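Local coordinates for glucosamine-6-phosphate deaminase (Thermotoga maritima, PDB 1J5X), which belongs to the SIS-domain proteins and folds as a single chain with two parallel beta-sheets, each flanked by helices, at residues M160-M172 with W305-I317. Sequence-based numbering, arbitrary orientation.
Sequences MTKSFSMILLSLM and WKSAFLRTVPAQI
L169 lays its CD1 methyl almost squarely over one face of the F309 phenyl ring, 3.8 Å from the centroid and 4° off the ring normal, a CH-pi contact. The chi1 of 76° sets F309 CG between its own backbone N and carbonyl carbon and stands the ring alongside the leucine; L310 CG of the same segment approaches the opposite face, offset toward the rim. L168 meets the base of F309 from another direction, CG to CB at 4.1 Å, and its CD2 also packs on A308 CB. One turn further, SE of M172, a selenomethionine, rests 4.1 Å from A308 CB, and the bend at chi3 (78°) carries CE to W305 O and the CA of K306.

Toward the start of the helix the contact mixes polar and apolar groups. A water donates to S165 OG (2.9 Å) and accepts from T312 N (2.9 Å); it also bonds T312 OG1, bridging the segments. T312 turns its CG2 to F164 CE1 (3.6 Å), and the Q316 amide lies against T161, OE1 to CB at 3.4 Å. Q23 hydrogen-bonds both S165 OG and Q316 OE1, tying the two sides together from the N-terminal helix 15-25. Helix 222-238 touches T161 and F164, helix 62-78 lies against M172 and K306, and the buried contact thus joins helix 162-179 to the turns before helix 313-326 and its first turn.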
loop_
_atom_site.group_PDB
_atom_site.type_symbol
_atom_site.label_atom_id
_atom_site.label_comp_id
_atom_site.label_asym_id
_atom_site.label_seq_id
_atom_site.Cartn_x
_atom_site.Cartn_y
_atom_site.Cartn_z
HETATM N N MSE A 160 1.148 -9.925 1.222
HETATM C CA MSE A 160 2.152 -8.908 1.491
HETATM C C MSE A 160 1.676 -8.044 2.634
HETATM O O MSE A 160 0.523 -7.613 2.663
HETATM C CB MSE A 160 2.382 -8.042 0.238
HETATM C CG MSE A 160 3.368 -8.682 -0.681
HETATM SE SE MSE A 160 3.526 -7.678 -2.397
HETATM C CE MSE A 160 3.744 -5.945 -1.530
ATOM N N THR A 161 2.588 -7.770 3.584
ATOM C CA THR A 161 2.238 -6.967 4.726
ATOM C C THR A 161 3.335 -5.920 4.883
ATOM O O THR A 161 3.260 -4.825 4.277
ATOM C CB THR A 161 2.071 -7.855 6.070
ATOM O OG1 THR A 161 3.240 -8.669 6.291
ATOM C CG2 THR A 161 0.844 -8.752 5.940
ATOM N N LYS A 162 4.354 -6.262 5.644
ATOM C CA LYS A 162 5.465 -5.342 5.924
ATOM C C LYS A 162 6.249 -4.911 4.693
ATOM O O LYS A 162 6.793 -3.818 4.671
ATOM C CB LYS A 162 6.447 -5.993 6.912
ATOM C CG LYS A 162 7.229 -7.168 6.357
ATOM C CD LYS A 162 8.057 -7.799 7.510
ATOM C CE LYS A 162 9.271 -8.587 7.047
ATOM N NZ LYS A 162 10.068 -9.218 8.174
ATOM N N SER A 163 6.293 -5.741 3.652
ATOM C CA SER A 163 7.058 -5.363 2.472
ATOM C C SER A 163 6.424 -4.138 1.783
ATOM O O SER A 163 7.148 -3.317 1.214
ATOM C CB SER A 163 7.151 -6.524 1.439
ATOM O OG SER A 163 5.893 -6.906 0.967
ATOM N N PHE A 164 5.112 -4.028 1.851
ATOM C CA PHE A 164 4.462 -2.875 1.201
ATOM C C PHE A 164 4.944 -1.588 1.953
ATOM O O PHE A 164 5.469 -0.625 1.360
ATOM C CB PHE A 164 2.945 -3.029 1.333
ATOM C CG PHE A 164 2.155 -1.846 0.811
ATOM C CD1 PHE A 164 1.955 -0.708 1.611
ATOM C CD2 PHE A 164 1.618 -1.878 -0.475
ATOM C CE1 PHE A 164 1.242 0.357 1.152
ATOM C CE2 PHE A 164 0.885 -0.779 -0.970
ATOM C CZ PHE A 164 0.696 0.324 -0.158
ATOM N N SER A 165 4.797 -1.627 3.267
ATOM C CA SER A 165 5.162 -0.465 4.090
ATOM C C SER A 165 6.619 -0.143 3.989
ATOM O O SER A 165 7.018 1.026 3.853
ATOM C CB SER A 165 4.823 -0.735 5.556
ATOM O OG SER A 165 3.422 -0.971 5.708
HETATM N N MSE A 166 7.479 -1.157 4.115
HETATM C CA MSE A 166 8.885 -0.865 4.025
HETATM C C MSE A 166 9.390 -0.401 2.669
HETATM O O MSE A 166 10.270 0.460 2.584
HETATM C CB MSE A 166 9.719 -2.095 4.584
HETATM C CG MSE A 166 9.319 -2.346 5.998
HETATM SE SE MSE A 166 10.244 -4.098 6.543
HETATM C CE MSE A 166 9.904 -3.944 8.436
ATOM N N ILE A 167 8.847 -0.931 1.571
ATOM C CA ILE A 167 9.330 -0.479 0.279
ATOM C C ILE A 167 8.742 0.961 0.089
ATOM O O ILE A 167 9.440 1.854 -0.392
ATOM C CB ILE A 167 8.840 -1.409 -0.871
ATOM C CG1 ILE A 167 9.629 -2.771 -0.776
ATOM C CG2 ILE A 167 9.133 -0.759 -2.265
ATOM C CD1 ILE A 167 8.997 -3.857 -1.612
ATOM N N LEU A 168 7.508 1.150 0.504
ATOM C CA LEU A 168 6.871 2.498 0.346
ATOM C C LEU A 168 7.694 3.552 1.134
ATOM O O LEU A 168 8.060 4.610 0.583
ATOM C CB LEU A 168 5.417 2.429 0.802
ATOM C CG LEU A 168 4.642 3.758 0.665
ATOM C CD1 LEU A 168 4.771 4.289 -0.779
ATOM C CD2 LEU A 168 3.197 3.580 1.083
ATOM N N LEU A 169 7.997 3.228 2.370
ATOM C CA LEU A 169 8.810 4.127 3.188
ATOM C C LEU A 169 10.104 4.437 2.477
ATOM O O LEU A 169 10.549 5.607 2.381
ATOM C CB LEU A 169 9.120 3.466 4.505
ATOM C CG LEU A 169 10.281 4.065 5.300
ATOM C CD1 LEU A 169 9.882 5.510 5.709
ATOM C CD2 LEU A 169 10.479 3.250 6.569
ATOM N N SER A 170 10.766 3.400 1.967
ATOM C CA SER A 170 12.038 3.643 1.298
ATOM C C SER A 170 11.965 4.557 0.072
ATOM O O SER A 170 12.836 5.435 -0.114
ATOM C CB SER A 170 12.698 2.293 0.839
ATOM O OG SER A 170 12.773 1.388 1.932
ATOM N N LEU A 171 10.959 4.361 -0.775
ATOM C CA LEU A 171 10.859 5.141 -1.987
ATOM C C LEU A 171 10.357 6.551 -1.640
ATOM O O LEU A 171 10.765 7.445 -2.317
ATOM C CB LEU A 171 9.928 4.473 -3.026
ATOM C CG LEU A 171 10.380 3.064 -3.452
ATOM C CD1 LEU A 171 9.404 2.485 -4.500
ATOM C CD2 LEU A 171 11.774 3.138 -3.962
HETATM N N MSE A 172 9.496 6.715 -0.629
HETATM C CA MSE A 172 9.059 8.103 -0.284
HETATM C C MSE A 172 10.307 8.854 0.191
HETATM O O MSE A 172 10.594 9.994 -0.210
HETATM C CB MSE A 172 8.030 8.051 0.814
HETATM C CG MSE A 172 6.733 7.485 0.311
HETATM SE SE MSE A 172 5.389 7.421 1.730
HETATM C CE MSE A 172 4.856 9.311 1.752
ATOM N N TRP A 305 0.955 13.417 4.178
ATOM C CA TRP A 305 1.153 12.323 3.192
ATOM C C TRP A 305 2.247 11.335 3.559
ATOM O O TRP A 305 2.160 10.170 3.164
ATOM C CB TRP A 305 1.469 12.881 1.800
ATOM C CG TRP A 305 0.364 13.834 1.320
ATOM C CD1 TRP A 305 0.501 15.175 1.028
ATOM C CD2 TRP A 305 -0.999 13.496 1.042
ATOM N NE1 TRP A 305 -0.701 15.693 0.571
ATOM C CE2 TRP A 305 -1.641 14.684 0.569
ATOM C CE3 TRP A 305 -1.757 12.316 1.149
ATOM C CZ2 TRP A 305 -3.005 14.711 0.192
ATOM C CZ3 TRP A 305 -3.117 12.357 0.781
ATOM C CH2 TRP A 305 -3.721 13.560 0.297
ATOM N N LYS A 306 3.269 11.804 4.279
ATOM C CA LYS A 306 4.372 10.922 4.675
ATOM C C LYS A 306 3.897 9.724 5.521
ATOM O O LYS A 306 4.591 8.714 5.590
ATOM C CB LYS A 306 5.434 11.704 5.495
ATOM C CG LYS A 306 6.377 12.596 4.636
ATOM C CD LYS A 306 7.499 13.184 5.565
ATOM C CE LYS A 306 8.230 14.373 4.865
ATOM N NZ LYS A 306 7.325 15.443 4.396
ATOM N N SER A 307 2.755 9.837 6.196
ATOM C CA SER A 307 2.296 8.716 7.028
ATOM C C SER A 307 1.782 7.527 6.153
ATOM O O SER A 307 1.377 6.506 6.705
ATOM C CB SER A 307 1.127 9.168 7.948
ATOM O OG SER A 307 0.046 9.629 7.142
ATOM N N ALA A 308 1.758 7.690 4.840
ATOM C CA ALA A 308 1.239 6.638 3.959
ATOM C C ALA A 308 1.873 5.284 4.223
ATOM O O ALA A 308 1.145 4.278 4.173
ATOM C CB ALA A 308 1.403 7.016 2.469
ATOM N N PHE A 309 3.173 5.255 4.557
ATOM C CA PHE A 309 3.836 3.971 4.766
ATOM C C PHE A 309 3.377 3.191 6.024
ATOM O O PHE A 309 3.697 1.993 6.195
ATOM C CB PHE A 309 5.339 4.144 4.728
ATOM C CG PHE A 309 5.913 4.759 5.981
ATOM C CD1 PHE A 309 5.992 6.155 6.101
ATOM C CD2 PHE A 309 6.342 3.946 7.058
ATOM C CE1 PHE A 309 6.492 6.718 7.286
ATOM C CE2 PHE A 309 6.837 4.490 8.225
ATOM C CZ PHE A 309 6.918 5.892 8.358
ATOM N N LEU A 310 2.647 3.846 6.920
ATOM C CA LEU A 310 2.107 3.160 8.078
ATOM C C LEU A 310 0.601 2.897 7.918
ATOM O O LEU A 310 0.021 2.116 8.670
ATOM C CB LEU A 310 2.223 4.036 9.308
ATOM C CG LEU A 310 3.597 4.401 9.876
ATOM C CD1 LEU A 310 3.413 5.423 11.036
ATOM C CD2 LEU A 310 4.250 3.107 10.432
ATOM N N ARG A 311 -0.063 3.591 6.988
ATOM C CA ARG A 311 -1.511 3.518 6.997
ATOM C C ARG A 311 -2.255 2.283 6.528
ATOM O O ARG A 311 -3.484 2.280 6.585
ATOM C CB ARG A 311 -2.135 4.775 6.367
ATOM C CG ARG A 311 -2.023 6.053 7.332
ATOM C CD ARG A 311 -2.297 7.325 6.525
ATOM N NE ARG A 311 -2.446 8.536 7.371
ATOM C CZ ARG A 311 -3.620 9.000 7.788
ATOM N NH1 ARG A 311 -4.761 8.368 7.454
ATOM N NH2 ARG A 311 -3.660 10.141 8.533
ATOM N N THR A 312 -1.537 1.295 6.031
ATOM C CA THR A 312 -2.240 0.022 5.705
ATOM C C THR A 312 -2.208 -0.910 6.943
ATOM O O THR A 312 -2.870 -1.940 6.978
ATOM C CB THR A 312 -1.654 -0.745 4.477
ATOM O OG1 THR A 312 -0.322 -1.181 4.711
ATOM C CG2 THR A 312 -1.692 0.166 3.230
ATOM N N VAL A 313 -1.475 -0.540 7.967
ATOM C CA VAL A 313 -1.403 -1.394 9.167
ATOM C C VAL A 313 -2.794 -1.657 9.787
ATOM O O VAL A 313 -3.130 -2.806 10.112
ATOM C CB VAL A 313 -0.449 -0.762 10.214
ATOM C CG1 VAL A 313 -0.542 -1.504 11.564
ATOM C CG2 VAL A 313 0.965 -0.837 9.719
ATOM N N PRO A 314 -3.607 -0.630 9.979
ATOM C CA PRO A 314 -4.924 -0.899 10.552
ATOM C C PRO A 314 -5.706 -1.959 9.725
ATOM O O PRO A 314 -6.320 -2.854 10.271
ATOM C CB PRO A 314 -5.600 0.450 10.496
ATOM C CG PRO A 314 -4.436 1.418 10.745
ATOM C CD PRO A 314 -3.369 0.841 9.835
ATOM N N ALA A 315 -5.690 -1.822 8.390
ATOM C CA ALA A 315 -6.421 -2.796 7.558
ATOM C C ALA A 315 -5.795 -4.195 7.590
ATOM O O ALA A 315 -6.526 -5.188 7.513
ATOM C CB ALA A 315 -6.520 -2.256 6.063
ATOM N N GLN A 316 -4.475 -4.302 7.730
ATOM C CA GLN A 316 -3.837 -5.633 7.841
ATOM C C GLN A 316 -4.315 -6.285 9.162
ATOM O O GLN A 316 -4.512 -7.476 9.223
ATOM C CB GLN A 316 -2.342 -5.514 7.954
ATOM C CG GLN A 316 -1.611 -4.978 6.717
ATOM C CD GLN A 316 -0.149 -4.683 7.031
ATOM O OE1 GLN A 316 0.465 -5.404 7.760
ATOM N NE2 GLN A 316 0.410 -3.616 6.465
ATOM N N ILE A 317 -4.428 -5.477 10.224
ATOM C CA ILE A 317 -4.901 -5.980 11.515
ATOM C C ILE A 317 -6.394 -6.336 11.421
ATOM O O ILE A 317 -6.831 -7.348 11.985
ATOM C CB ILE A 317 -4.619 -4.916 12.663
ATOM C CG1 ILE A 317 -3.122 -4.828 12.894
ATOM C CG2 ILE A 317 -5.399 -5.264 13.962
ATOM C CD1 ILE A 317 -2.697 -3.659 13.886
HETATM O O HOH W 1 1.273 0.980 5.392
#